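Local coordinates for response regulator receiver domain protein (CheY) (Rhodospirillum rubrum, PDB 3HEB), which probably receives a phosphoryl group from a partner kinase and relays a two-component signal, as CheY-like response regulator receiver domains do, at residues A[42-45]-A[50-53]; A[79-84]-A[90-95]; A[73-78]-A[104-109]; A[44-49]-A[59-64]; A[12-17]-A[35-40]. All coordinates share one frame; numbering follows the deposited sequence.

Contact 1 of 5, residues A[42-45]-A[50-53]; sequences ALNY and DKSG
An Asx turn in the loop leaving helix 39-47 carries Lys51, whose side chain folds back onto Asn44 of that helix. The chain of Lys51 bends once, at chi2 (-56°), and is extended beyond, so the amine comes back alongside the helix backbone. NZ stops 3.5 Å from Asn44 CA and 4.0 Å from Asn44 CB; Leu43 O is 4.2 Å from the same Lys51 NZ, too far for a bond. The amine therefore rests against the helix rather than being gripped by residues 42-45. Its weak hydrogen bond goes to Gly48 O, close to the helix's C-terminal end, where the carbonyl oxygens probably make the surroundings favourable to a positive charge. A lysine suits this exposed place, since its methylenes span the gap and its ammonium stays at the surface.

The loop side is held by Asp50. Its OD1 accepts from Ser52 N at 2.8 Å, with an N-H...O angle of 161° and through the anti lone pair. From above the carboxylate plane, Ser52 OG gives a second bond to the same Asp50 OD1, 2.6 Å long. Aspartate fits because its short side chain reaches the amide two residues on, and serine because it adds a hydroxyl to that amide. Lys51, the middle residue, has positive phi (68°). Gly53, also at positive phi, has no CB to collide with the preceding carbonyl, and its backbone bonds to Phe47. On the helix, Leu43 packs against Ile77 and Leu80. The arrangement is that of a surface loop turned by an Asx turn just after the second helix of a receiver domain.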
# COMPACT_ATOMS: atom_id res chain seq x y z
N ALA A 42 10.84 -16.12 -10.53
CA ALA A 42 10.18 -15.38 -9.46
C ALA A 42 8.94 -16.15 -8.99
O ALA A 42 8.70 -16.28 -7.79
CB ALA A 42 9.80 -13.98 -9.93
N LEU A 43 8.15 -16.65 -9.94
CA LEU A 43 6.96 -17.42 -9.59
C LEU A 43 7.39 -18.75 -8.97
O LEU A 43 6.72 -19.29 -8.10
CB LEU A 43 6.09 -17.67 -10.83
CG LEU A 43 5.36 -16.46 -11.41
CD1 LEU A 43 4.70 -16.85 -12.73
CD2 LEU A 43 4.31 -15.97 -10.43
N ASN A 44 8.52 -19.28 -9.44
CA ASN A 44 9.04 -20.54 -8.91
C ASN A 44 9.28 -20.43 -7.40
O ASN A 44 8.84 -21.29 -6.62
CB ASN A 44 10.36 -20.89 -9.58
CG ASN A 44 11.11 -21.97 -8.84
OD1 ASN A 44 10.64 -23.11 -8.74
ND2 ASN A 44 12.27 -21.62 -8.29
N TYR A 45 9.98 -19.38 -7.00
CA TYR A 45 10.30 -19.12 -5.61
C TYR A 45 9.04 -18.93 -4.76
O TYR A 45 8.91 -19.48 -3.67
CB TYR A 45 11.18 -17.87 -5.51
CG TYR A 45 11.35 -17.36 -4.09
CD1 TYR A 45 12.14 -18.07 -3.17
CD2 TYR A 45 10.71 -16.20 -3.66
CE1 TYR A 45 12.28 -17.63 -1.86
CE2 TYR A 45 10.84 -15.76 -2.34
CZ TYR A 45 11.62 -16.48 -1.45
OH TYR A 45 11.75 -16.06 -0.14
N ASP A 50 5.77 -27.40 -7.05
CA ASP A 50 4.44 -27.98 -7.13
C ASP A 50 3.44 -26.91 -7.57
O ASP A 50 2.31 -27.22 -7.95
CB ASP A 50 4.03 -28.57 -5.77
CG ASP A 50 4.26 -27.61 -4.62
OD1 ASP A 50 3.72 -26.48 -4.66
OD2 ASP A 50 4.98 -27.99 -3.67
N LYS A 51 3.88 -25.66 -7.52
CA LYS A 51 3.08 -24.49 -7.92
C LYS A 51 1.89 -24.18 -7.01
O LYS A 51 1.04 -23.35 -7.37
CB LYS A 51 2.59 -24.65 -9.37
CG LYS A 51 3.72 -24.72 -10.39
CD LYS A 51 4.63 -23.51 -10.27
CE LYS A 51 5.97 -23.71 -10.98
NZ LYS A 51 6.89 -22.56 -10.70
N SER A 52 1.84 -24.81 -5.85
CA SER A 52 0.75 -24.62 -4.88
C SER A 52 0.92 -23.35 -4.03
O SER A 52 -0.05 -22.88 -3.41
CB SER A 52 0.65 -25.83 -3.95
OG SER A 52 1.77 -25.89 -3.08
N GLY A 53 2.14 -22.82 -3.98
CA GLY A 53 2.39 -21.63 -3.19
C GLY A 53 2.67 -21.96 -1.73
O GLY A 53 2.92 -21.06 -0.92

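Contact 2 of 5, residues A[79-84]-A[90-95]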
# COMPACT_ATOMS: atom_id res chain seq x y z
N LYS A 79 -1.68 -11.10 -10.41
CA LYS A 79 -2.94 -11.83 -10.37
C LYS A 79 -2.79 -13.15 -9.63
O LYS A 79 -3.63 -13.51 -8.82
CB LYS A 79 -3.45 -12.09 -11.79
CG LYS A 79 -4.68 -12.99 -11.83
CD LYS A 79 -5.34 -13.03 -13.22
CE LYS A 79 -6.10 -11.73 -13.50
NZ LYS A 79 -6.80 -11.71 -14.83
N LEU A 80 -1.70 -13.86 -9.92
CA LEU A 80 -1.44 -15.15 -9.29
C LEU A 80 -1.13 -15.05 -7.81
O LEU A 80 -1.54 -15.90 -7.03
CB LEU A 80 -0.27 -15.85 -10.00
CG LEU A 80 -0.46 -16.20 -11.47
CD1 LEU A 80 0.77 -16.94 -11.97
CD2 LEU A 80 -1.70 -17.08 -11.65
N VAL A 81 -0.39 -14.01 -7.43
CA VAL A 81 -0.01 -13.78 -6.04
C VAL A 81 -1.20 -13.42 -5.16
O VAL A 81 -1.30 -13.90 -4.03
CB VAL A 81 1.02 -12.63 -5.93
CG1 VAL A 81 1.28 -12.30 -4.45
CG2 VAL A 81 2.31 -13.01 -6.62
N LYS A 82 -2.08 -12.58 -5.70
CA LYS A 82 -3.26 -12.12 -4.97
C LYS A 82 -4.46 -13.06 -4.96
O LYS A 82 -5.46 -12.78 -4.29
CB LYS A 82 -3.69 -10.74 -5.48
CG LYS A 82 -2.75 -9.60 -5.09
CD LYS A 82 -2.61 -9.48 -3.57
CE LYS A 82 -1.56 -8.46 -3.18
NZ LYS A 82 -1.37 -8.37 -1.70
N GLU A 83 -4.36 -14.17 -5.69
CA GLU A 83 -5.44 -15.14 -5.74
C GLU A 83 -5.16 -16.36 -4.86
O GLU A 83 -6.08 -16.95 -4.31
CB GLU A 83 -5.69 -15.58 -7.19
CG GLU A 83 -6.82 -14.82 -7.87
CD GLU A 83 -6.69 -14.78 -9.38
OE1 GLU A 83 -6.42 -15.83 -9.99
OE2 GLU A 83 -6.85 -13.68 -9.95
N ASN A 84 -3.89 -16.73 -4.73
CA ASN A 84 -3.48 -17.87 -3.92
C ASN A 84 -3.33 -17.54 -2.43
O ASN A 84 -2.66 -16.58 -2.06
CB ASN A 84 -2.17 -18.43 -4.47
CG ASN A 84 -1.49 -19.40 -3.51
OD1 ASN A 84 -0.97 -19.00 -2.47
ND2 ASN A 84 -1.48 -20.68 -3.87
N SER A 90 0.61 -10.98 1.06
CA SER A 90 1.88 -10.31 0.85
C SER A 90 1.66 -9.02 0.11
O SER A 90 1.07 -9.01 -0.98
CB SER A 90 2.83 -11.19 0.04
OG SER A 90 3.29 -12.29 0.78
N PRO A 91 2.10 -7.89 0.70
CA PRO A 91 1.92 -6.61 0.01
C PRO A 91 2.72 -6.59 -1.29
O PRO A 91 3.85 -7.06 -1.35
CB PRO A 91 2.44 -5.59 1.03
CG PRO A 91 3.37 -6.37 1.87
CD PRO A 91 2.66 -7.68 2.04
N VAL A 92 2.11 -6.06 -2.34
CA VAL A 92 2.77 -5.99 -3.62
C VAL A 92 2.87 -4.54 -4.03
O VAL A 92 1.86 -3.84 -4.08
CB VAL A 92 2.01 -6.77 -4.69
CG1 VAL A 92 2.75 -6.69 -6.02
CG2 VAL A 92 1.85 -8.21 -4.26
N VAL A 93 4.08 -4.10 -4.34
CA VAL A 93 4.31 -2.73 -4.77
C VAL A 93 4.74 -2.77 -6.22
O VAL A 93 5.81 -3.27 -6.55
CB VAL A 93 5.40 -2.04 -3.90
CG1 VAL A 93 5.75 -0.68 -4.47
CG2 VAL A 93 4.90 -1.87 -2.47
N ILE A 94 3.88 -2.26 -7.10
CA ILE A 94 4.20 -2.23 -8.51
C ILE A 94 5.16 -1.08 -8.72
O ILE A 94 4.91 0.03 -8.27
CB ILE A 94 2.96 -1.99 -9.39
CG1 ILE A 94 1.94 -3.11 -9.19
CG2 ILE A 94 3.37 -1.90 -10.84
CD1 ILE A 94 2.44 -4.48 -9.59
N LEU A 95 6.26 -1.35 -9.40
CA LEU A 95 7.25 -0.33 -9.67
C LEU A 95 7.61 -0.47 -11.15
O LEU A 95 8.46 -1.27 -11.54
CB LEU A 95 8.47 -0.56 -8.77
CG LEU A 95 9.63 0.43 -8.82
CD1 LEU A 95 9.14 1.85 -8.58
CD2 LEU A 95 10.67 0.04 -7.76
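Lys82 keeps CG anti to its carbonyl carbon and bends at chi2 (-59°), after which the chain runs straight toward Ser90; Val81, one residue earlier, holds CG1 anti to the backbone N and turns that methyl to Val92. The lysine ends in a short hydrogen bond, NZ to Ser90 O at 2.6 Å. The amine stands above the carbonyl plane, 45° out of it, with a C=O...N angle of 133°, so it uses no lone-pair direction. Arg88 O accepts from the same amine, which thus ties two carbonyls of the loop before the strand.

On its way the chain slides past Val92, running the opposite way, with Lys82 CE 3.6 Å from Val92 CG2. Val81 CG1 meets that same methyl, Val92 CG2, at 4.1 Å. Lysine suits the place by offering methylenes to the core and an ammonium to carbonyls; valine, branched at CB, is at home on a strand and short enough to fit beneath a helix.

The contact closes the last step of the beta-alpha-beta unit of strand 61-65, helix 74-83 and strand 92-96. The helix lies over its own following strand, which runs parallel between strands 61-65 and 114-117, while Leu80 turns to helix 39-47.

Contact 3 of 5, residues A[73-78]-A[104-109]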
# COMPACT_ATOMS: atom_id res chain seq x y z
N THR A 73 4.34 -10.81 -18.29
CA THR A 73 4.02 -9.48 -17.83
C THR A 73 3.79 -9.59 -16.34
O THR A 73 3.18 -10.54 -15.87
CB THR A 73 2.74 -8.91 -18.48
OG1 THR A 73 2.47 -7.61 -17.92
CG2 THR A 73 1.55 -9.84 -18.23
N GLY A 74 4.30 -8.62 -15.60
CA GLY A 74 4.14 -8.63 -14.16
C GLY A 74 2.70 -8.61 -13.68
O GLY A 74 2.42 -9.02 -12.55
N ILE A 75 1.79 -8.12 -14.51
CA ILE A 75 0.39 -8.08 -14.09
C ILE A 75 -0.10 -9.49 -13.77
O ILE A 75 -0.82 -9.70 -12.80
CB ILE A 75 -0.52 -7.42 -15.15
CG1 ILE A 75 -0.43 -5.90 -15.02
CG2 ILE A 75 -1.97 -7.87 -14.98
CD1 ILE A 75 -1.31 -5.14 -15.99
N ASP A 76 0.31 -10.46 -14.58
CA ASP A 76 -0.12 -11.83 -14.32
C ASP A 76 0.53 -12.42 -13.08
O ASP A 76 -0.03 -13.30 -12.44
CB ASP A 76 0.14 -12.68 -15.56
CG ASP A 76 -0.79 -12.31 -16.70
OD1 ASP A 76 -2.01 -12.31 -16.48
OD2 ASP A 76 -0.30 -12.01 -17.80
N ILE A 77 1.72 -11.93 -12.73
CA ILE A 77 2.38 -12.41 -11.53
C ILE A 77 1.52 -11.90 -10.37
O ILE A 77 1.22 -12.64 -9.43
CB ILE A 77 3.83 -11.83 -11.39
CG1 ILE A 77 4.72 -12.41 -12.50
CG2 ILE A 77 4.39 -12.16 -10.02
CD1 ILE A 77 6.17 -11.96 -12.44
N LEU A 78 1.10 -10.64 -10.47
CA LEU A 78 0.26 -9.98 -9.47
C LEU A 78 -1.04 -10.75 -9.29
O LEU A 78 -1.47 -11.01 -8.17
CB LEU A 78 -0.07 -8.55 -9.94
CG LEU A 78 -0.58 -7.45 -9.00
CD1 LEU A 78 -1.30 -6.41 -9.85
CD2 LEU A 78 -1.53 -7.98 -7.96
N ILE A 104 -2.70 1.37 -14.09
CA ILE A 104 -2.69 1.61 -12.67
C ILE A 104 -3.97 1.04 -12.06
O ILE A 104 -3.91 0.24 -11.13
CB ILE A 104 -2.57 3.12 -12.39
CG1 ILE A 104 -1.22 3.63 -12.91
CG2 ILE A 104 -2.72 3.39 -10.91
CD1 ILE A 104 -1.00 5.13 -12.75
N GLN A 105 -5.11 1.44 -12.61
CA GLN A 105 -6.40 0.97 -12.11
C GLN A 105 -6.52 -0.56 -12.16
O GLN A 105 -7.10 -1.18 -11.26
CB GLN A 105 -7.54 1.60 -12.91
CG GLN A 105 -7.41 3.12 -13.06
CD GLN A 105 -8.55 3.74 -13.85
OE1 GLN A 105 -8.99 3.21 -14.88
NE2 GLN A 105 -9.03 4.90 -13.38
N ARG A 106 -5.96 -1.17 -13.21
CA ARG A 106 -6.03 -2.62 -13.36
C ARG A 106 -5.22 -3.33 -12.27
O ARG A 106 -5.67 -4.34 -11.70
CB ARG A 106 -5.51 -3.02 -14.75
CG ARG A 106 -6.01 -4.37 -15.23
CD ARG A 106 -5.48 -4.71 -16.63
NE ARG A 106 -6.21 -5.82 -17.26
CZ ARG A 106 -7.28 -5.66 -18.05
NH1 ARG A 106 -7.74 -4.45 -18.32
NH2 ARG A 106 -7.88 -6.73 -18.56
N CYS A 107 -4.03 -2.81 -11.97
CA CYS A 107 -3.18 -3.38 -10.93
C CYS A 107 -3.90 -3.34 -9.58
O CYS A 107 -3.94 -4.32 -8.84
CB CYS A 107 -1.85 -2.63 -10.84
SG CYS A 107 -0.75 -2.89 -12.28
N TYR A 108 -4.48 -2.19 -9.26
CA TYR A 108 -5.21 -2.10 -8.01
C TYR A 108 -6.40 -3.07 -8.03
O TYR A 108 -6.65 -3.77 -7.05
CB TYR A 108 -5.68 -0.66 -7.77
CG TYR A 108 -4.57 0.26 -7.30
CD1 TYR A 108 -4.02 1.22 -8.14
CD2 TYR A 108 -4.08 0.17 -5.99
CE1 TYR A 108 -3.00 2.09 -7.69
CE2 TYR A 108 -3.07 1.02 -5.54
CZ TYR A 108 -2.54 1.98 -6.39
OH TYR A 108 -1.56 2.83 -5.93
N ASP A 109 -7.11 -3.14 -9.15
CA ASP A 109 -8.24 -4.06 -9.23
C ASP A 109 -7.72 -5.48 -9.04
O ASP A 109 -8.38 -6.29 -8.40
CB ASP A 109 -8.96 -3.95 -10.58
CG ASP A 109 -9.71 -2.64 -10.73
OD1 ASP A 109 -9.97 -1.95 -9.71
OD2 ASP A 109 -10.05 -2.30 -11.88
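Ile75 and Cys107 are the nearest CA pair, 6.7 Å apart, of two helix segments (74-78 and 104-109) that run nearly parallel, their axes 10.2 Å apart and at 23°. In the receiver fold, helices 74-83 and 101-109 follow strands 61-65 and 92-96 of the parallel sheet. Ile75 and Leu78, three residues apart and so on the same face, both point across, with Cys107 received between them. The sulfur lies toward the isoleucine: Cys107 SG is 4.1 Å from Ile75 CG1. On the other side of the cysteine, Leu78 holds CG anti to its backbone N (chi1 -162°), which carries CD1 over the main chain, 3.5 Å from Cys107 O and 3.9 Å from Cys107 CB. Cysteine is small enough to fit between Ile75 and Leu78, yet apolar enough to sit among branched aliphatic side chains.

At the outer end, Ile75 CD1 touches the methylene Arg106 CD at 4.2 Å. Arginine suits this exposed edge because its carbons can lie on the isoleucine while the guanidinium stays at the surface.

Another side of helix 101-109 meets the second subunit, where Asp109 makes a salt bridge with Arg89 of that chain and Tyr108 OH bonds to its Gln140 O. Between the two segments themselves the side-chain contacts are apolar, and Leu78 CD1 also rests on a backbone carbonyl. With no directional bond, specificity rests on shape.

Contact 4 of 5, residues A[44-49]-A[59-64]; sequences NYLFGD and RAQLVL
Tyr45 O is gripped by two donors: Arg59 NH1 at 3.3 Å, with an N-H...O angle of 151°, and a water at 3.1 Å. In this doubly wound alpha/beta receiver fold, the carbonyl belongs to helix 39-47 and the arginine to the approach to strand 61-65. NH1 stands above the carbonyl plane, 46° out of it, a position compatible with its second task.

That task is a cation-pi stack. The extended Arg59 chain lays its guanidinium flat on the Tyr45 ring, centres 4.2 Å apart and planes at 21°, with NH1 over the face toward the rim, near CZ. One side chain thus satisfies a backbone oxygen and would restrict rotation of the ring. The water also reaches Arg59 NH2, weakly, at the guanidinium edge. Arginine suits this place with several N-H groups and a flat, delocalised charge; tyrosine suits it because its ring can be a platform while its CB side meets Phe36.

Beside the ring lies Gln61, the first residue of the strand, whose amide slides past it, OE1 oblique to the ring, and crosses the side chain of Leu46. NE2 has a weak bond to Ser90 OG. Gln61 OE1 is buried with no partner in the model, 4.1 Å from Tyr45 CE2 and 4.0 Å from Leu46 CD1.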
# COMPACT_ATOMS: atom_id res chain seq x y z
N ASN A 44 8.52 -19.28 -9.44
CA ASN A 44 9.04 -20.54 -8.91
C ASN A 44 9.28 -20.43 -7.40
O ASN A 44 8.84 -21.29 -6.62
CB ASN A 44 10.36 -20.89 -9.58
CG ASN A 44 11.11 -21.97 -8.84
OD1 ASN A 44 10.64 -23.11 -8.74
ND2 ASN A 44 12.27 -21.62 -8.29
N TYR A 45 9.98 -19.38 -7.00
CA TYR A 45 10.30 -19.12 -5.61
C TYR A 45 9.04 -18.93 -4.76
O TYR A 45 8.91 -19.48 -3.67
CB TYR A 45 11.18 -17.87 -5.51
CG TYR A 45 11.35 -17.36 -4.09
CD1 TYR A 45 12.14 -18.07 -3.17
CD2 TYR A 45 10.71 -16.20 -3.66
CE1 TYR A 45 12.28 -17.63 -1.86
CE2 TYR A 45 10.84 -15.76 -2.34
CZ TYR A 45 11.62 -16.48 -1.45
OH TYR A 45 11.75 -16.06 -0.14
N LEU A 46 8.12 -18.13 -5.28
CA LEU A 46 6.87 -17.81 -4.60
C LEU A 46 5.87 -18.96 -4.48
O LEU A 46 5.19 -19.09 -3.46
CB LEU A 46 6.20 -16.64 -5.31
CG LEU A 46 6.24 -15.23 -4.72
CD1 LEU A 46 7.42 -15.04 -3.78
CD2 LEU A 46 6.27 -14.22 -5.87
N PHE A 47 5.78 -19.78 -5.52
CA PHE A 47 4.82 -20.88 -5.52
C PHE A 47 5.42 -22.27 -5.38
O PHE A 47 4.71 -23.22 -5.03
CB PHE A 47 3.94 -20.80 -6.78
CG PHE A 47 3.13 -19.55 -6.87
CD1 PHE A 47 3.58 -18.46 -7.60
CD2 PHE A 47 1.92 -19.44 -6.17
CE1 PHE A 47 2.84 -17.27 -7.64
CE2 PHE A 47 1.17 -18.26 -6.21
CZ PHE A 47 1.63 -17.18 -6.94
N GLY A 48 6.71 -22.40 -5.64
CA GLY A 48 7.37 -23.69 -5.52
C GLY A 48 7.23 -24.52 -6.78
O GLY A 48 6.52 -24.13 -7.72
N ASP A 49 7.89 -25.67 -6.81
CA ASP A 49 7.85 -26.55 -7.96
C ASP A 49 6.48 -27.17 -8.15
O ASP A 49 6.06 -27.43 -9.28
CB ASP A 49 8.90 -27.65 -7.81
CG ASP A 49 10.30 -27.09 -7.75
OD1 ASP A 49 10.68 -26.36 -8.69
OD2 ASP A 49 11.03 -27.37 -6.77
N ARG A 59 5.13 -16.87 5.29
CA ARG A 59 6.22 -15.96 4.99
C ARG A 59 5.79 -14.51 5.12
O ARG A 59 4.64 -14.15 4.84
CB ARG A 59 6.75 -16.18 3.58
CG ARG A 59 7.68 -17.36 3.39
CD ARG A 59 8.07 -17.45 1.92
NE ARG A 59 9.10 -18.45 1.66
CZ ARG A 59 9.51 -18.79 0.44
NH1 ARG A 59 8.97 -18.22 -0.63
NH2 ARG A 59 10.46 -19.71 0.30
N ALA A 60 6.74 -13.68 5.53
CA ALA A 60 6.50 -12.25 5.66
C ALA A 60 7.38 -11.66 4.58
O ALA A 60 8.59 -11.59 4.75
CB ALA A 60 6.92 -11.76 7.04
N GLN A 61 6.78 -11.25 3.47
CA GLN A 61 7.54 -10.71 2.35
C GLN A 61 6.84 -9.58 1.61
O GLN A 61 5.62 -9.56 1.49
CB GLN A 61 7.81 -11.85 1.37
CG GLN A 61 6.55 -12.64 1.07
CD GLN A 61 6.77 -13.85 0.21
OE1 GLN A 61 7.90 -14.33 0.08
NE2 GLN A 61 5.70 -14.38 -0.36
N LEU A 62 7.63 -8.62 1.13
CA LEU A 62 7.11 -7.50 0.36
C LEU A 62 7.66 -7.74 -1.04
O LEU A 62 8.82 -8.12 -1.19
CB LEU A 62 7.65 -6.16 0.89
CG LEU A 62 7.36 -4.96 -0.04
CD1 LEU A 62 6.14 -4.20 0.47
CD2 LEU A 62 8.53 -4.03 -0.08
N VAL A 63 6.84 -7.53 -2.07
CA VAL A 63 7.32 -7.75 -3.42
C VAL A 63 7.32 -6.51 -4.30
O VAL A 63 6.30 -5.81 -4.42
CB VAL A 63 6.51 -8.86 -4.13
CG1 VAL A 63 6.60 -10.15 -3.34
CG2 VAL A 63 5.07 -8.44 -4.25
N LEU A 64 8.48 -6.23 -4.88
CA LEU A 64 8.64 -5.11 -5.80
C LEU A 64 8.49 -5.75 -7.17
O LEU A 64 9.21 -6.69 -7.50
CB LEU A 64 10.03 -4.49 -5.69
CG LEU A 64 10.10 -3.33 -4.71
CD1 LEU A 64 9.14 -2.23 -5.17
CD2 LEU A 64 9.74 -3.82 -3.31
O HOH W 1 11.27 -21.22 -2.73

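Contact 5 of 5, residues A[12-17]-A[35-40]. With PO4 (phosphate ion), chain C.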
# COMPACT_ATOMS: atom_id res chain seq x y z
N ASP A 12 13.91 -6.88 -14.26
CA ASP A 12 14.80 -7.43 -15.29
C ASP A 12 15.85 -6.43 -15.75
O ASP A 12 16.89 -6.83 -16.28
CB ASP A 12 13.99 -7.87 -16.50
CG ASP A 12 13.37 -6.70 -17.22
OD1 ASP A 12 12.78 -5.84 -16.54
OD2 ASP A 12 13.47 -6.65 -18.47
N ASP A 13 15.57 -5.14 -15.58
CA ASP A 13 16.53 -4.12 -15.97
C ASP A 13 17.59 -4.13 -14.89
O ASP A 13 17.34 -3.74 -13.75
CB ASP A 13 15.87 -2.73 -16.03
CG ASP A 13 16.82 -1.67 -16.57
OD1 ASP A 13 16.40 -0.87 -17.42
OD2 ASP A 13 17.99 -1.62 -16.13
N LEU A 14 18.79 -4.58 -15.26
CA LEU A 14 19.88 -4.67 -14.31
C LEU A 14 20.30 -3.32 -13.78
O LEU A 14 20.82 -3.20 -12.67
CB LEU A 14 21.05 -5.39 -14.95
CG LEU A 14 20.74 -6.86 -15.25
CD1 LEU A 14 21.98 -7.53 -15.83
CD2 LEU A 14 20.30 -7.57 -13.97
N GLY A 15 20.09 -2.29 -14.59
CA GLY A 15 20.46 -0.97 -14.12
C GLY A 15 19.53 -0.50 -13.02
O GLY A 15 19.98 0.06 -12.03
N HIS A 16 18.23 -0.72 -13.20
CA HIS A 16 17.26 -0.32 -12.20
C HIS A 16 17.36 -1.22 -10.99
O HIS A 16 17.22 -0.77 -9.85
CB HIS A 16 15.85 -0.40 -12.77
CG HIS A 16 15.58 0.60 -13.85
ND1 HIS A 16 14.33 0.79 -14.39
CD2 HIS A 16 16.41 1.43 -14.53
CE1 HIS A 16 14.39 1.70 -15.35
NE2 HIS A 16 15.65 2.10 -15.45
N ALA A 17 17.62 -2.50 -11.22
CA ALA A 17 17.73 -3.44 -10.12
C ALA A 17 18.84 -3.03 -9.16
O ALA A 17 18.68 -3.14 -7.95
CB ALA A 17 18.00 -4.85 -10.65
N ALA A 35 16.53 -11.21 -5.45
CA ALA A 35 16.21 -10.67 -6.77
C ALA A 35 15.99 -11.69 -7.88
O ALA A 35 16.67 -12.72 -7.94
CB ALA A 35 17.31 -9.70 -7.18
N PHE A 36 15.04 -11.40 -8.76
CA PHE A 36 14.74 -12.26 -9.89
C PHE A 36 14.67 -11.36 -11.12
O PHE A 36 13.98 -10.34 -11.10
CB PHE A 36 13.41 -12.99 -9.69
CG PHE A 36 13.40 -13.92 -8.52
CD1 PHE A 36 14.21 -15.05 -8.51
CD2 PHE A 36 12.63 -13.63 -7.40
CE1 PHE A 36 14.25 -15.88 -7.40
CE2 PHE A 36 12.66 -14.46 -6.28
CZ PHE A 36 13.48 -15.59 -6.28
N THR A 37 15.37 -11.74 -12.19
CA THR A 37 15.36 -10.93 -13.40
C THR A 37 14.36 -11.41 -14.44
O THR A 37 14.28 -10.85 -15.53
CB THR A 37 16.77 -10.84 -14.03
OG1 THR A 37 17.27 -12.15 -14.31
CG2 THR A 37 17.72 -10.14 -13.08
N ASP A 38 13.59 -12.44 -14.10
CA ASP A 38 12.55 -12.96 -14.99
C ASP A 38 11.38 -13.41 -14.12
O ASP A 38 11.58 -13.75 -12.95
CB ASP A 38 13.08 -14.13 -15.83
CG ASP A 38 13.39 -15.36 -15.01
OD1 ASP A 38 12.45 -16.01 -14.51
OD2 ASP A 38 14.58 -15.67 -14.86
N GLY A 39 10.18 -13.42 -14.69
CA GLY A 39 9.00 -13.81 -13.94
C GLY A 39 8.90 -15.28 -13.58
O GLY A 39 8.29 -15.63 -12.56
N THR A 40 9.46 -16.15 -14.43
CA THR A 40 9.43 -17.60 -14.23
C THR A 40 10.05 -18.02 -12.90
O THR A 40 9.41 -18.66 -12.07
CB THR A 40 10.18 -18.32 -15.37
OG1 THR A 40 9.46 -18.14 -16.60
CG2 THR A 40 10.31 -19.81 -15.08
P PO4 C . 15.09 5.69 -16.79
O1 PO4 C . 16.06 6.84 -16.27
O2 PO4 C . 15.93 4.41 -17.23
O3 PO4 C . 14.08 5.28 -15.64
O4 PO4 C . 14.27 6.21 -18.04
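This is a small surface contact, in which Asp12 and Leu14 meet Thr37 where strands 6-10 and 33-36 give way to their following loops at the C-terminal edge of the sheet. The backbones come close, the CA atoms of Asp12 and Thr37 being 4.0 Å apart. Asp12 CB lies 3.1 Å from Thr37 O, a tight approach, while its carboxylate leads away toward Asp66, the predicted phosphorylation site. Two residues on, Leu14 CD2 touches Thr37 CG2 at 3.7 Å. Thr37 brings that methyl forward by keeping CG2 anti to its carbonyl carbon. Threonine suits the spot in offering a methyl to leucine at the surface.

Each segment also starts a helix. Asp13 is the N-cap of helix 14-26: its OD2 accepts from His16 N at 3.1 Å and, weakly, from Gly15 N. Asp38 caps helix 39-47 through Ser41 N. His16 places its ring under Asp13 OD1, 3.6 Å above the face, and gives NE2 to O2 of a phosphate ion at 2.9 Å (156°), probably from the crystallisation liquor.

Polar bonding thus stays within each segment or turns outward; van der Waals contacts join the two, one of them a CB against a carbonyl oxygen, leaving the acidic side chain of Asp12 turned to the pocket round Asp66.

From the N terminus, contact 5 closes first, bringing the start of helix 14-26 to the end of strand 33-36. Helix 39-47 follows, and contacts 1 and 4 both set out from it: contact 1 closes a short loop just beyond the helix, contact 4 the longer one to strand 61-65. They share Asn44 and Tyr45, and the latter packs on Phe36 of contact 5. Further on, contact 2 closes the return from helix 74-83 to strand 92-96 and is nested inside the wider loop of contact 3, which reaches helix 101-109. Strands 61-65 and 92-96 are sheet neighbours, joining contacts 4 and 2, whereas contacts 2 and 5 do not touch.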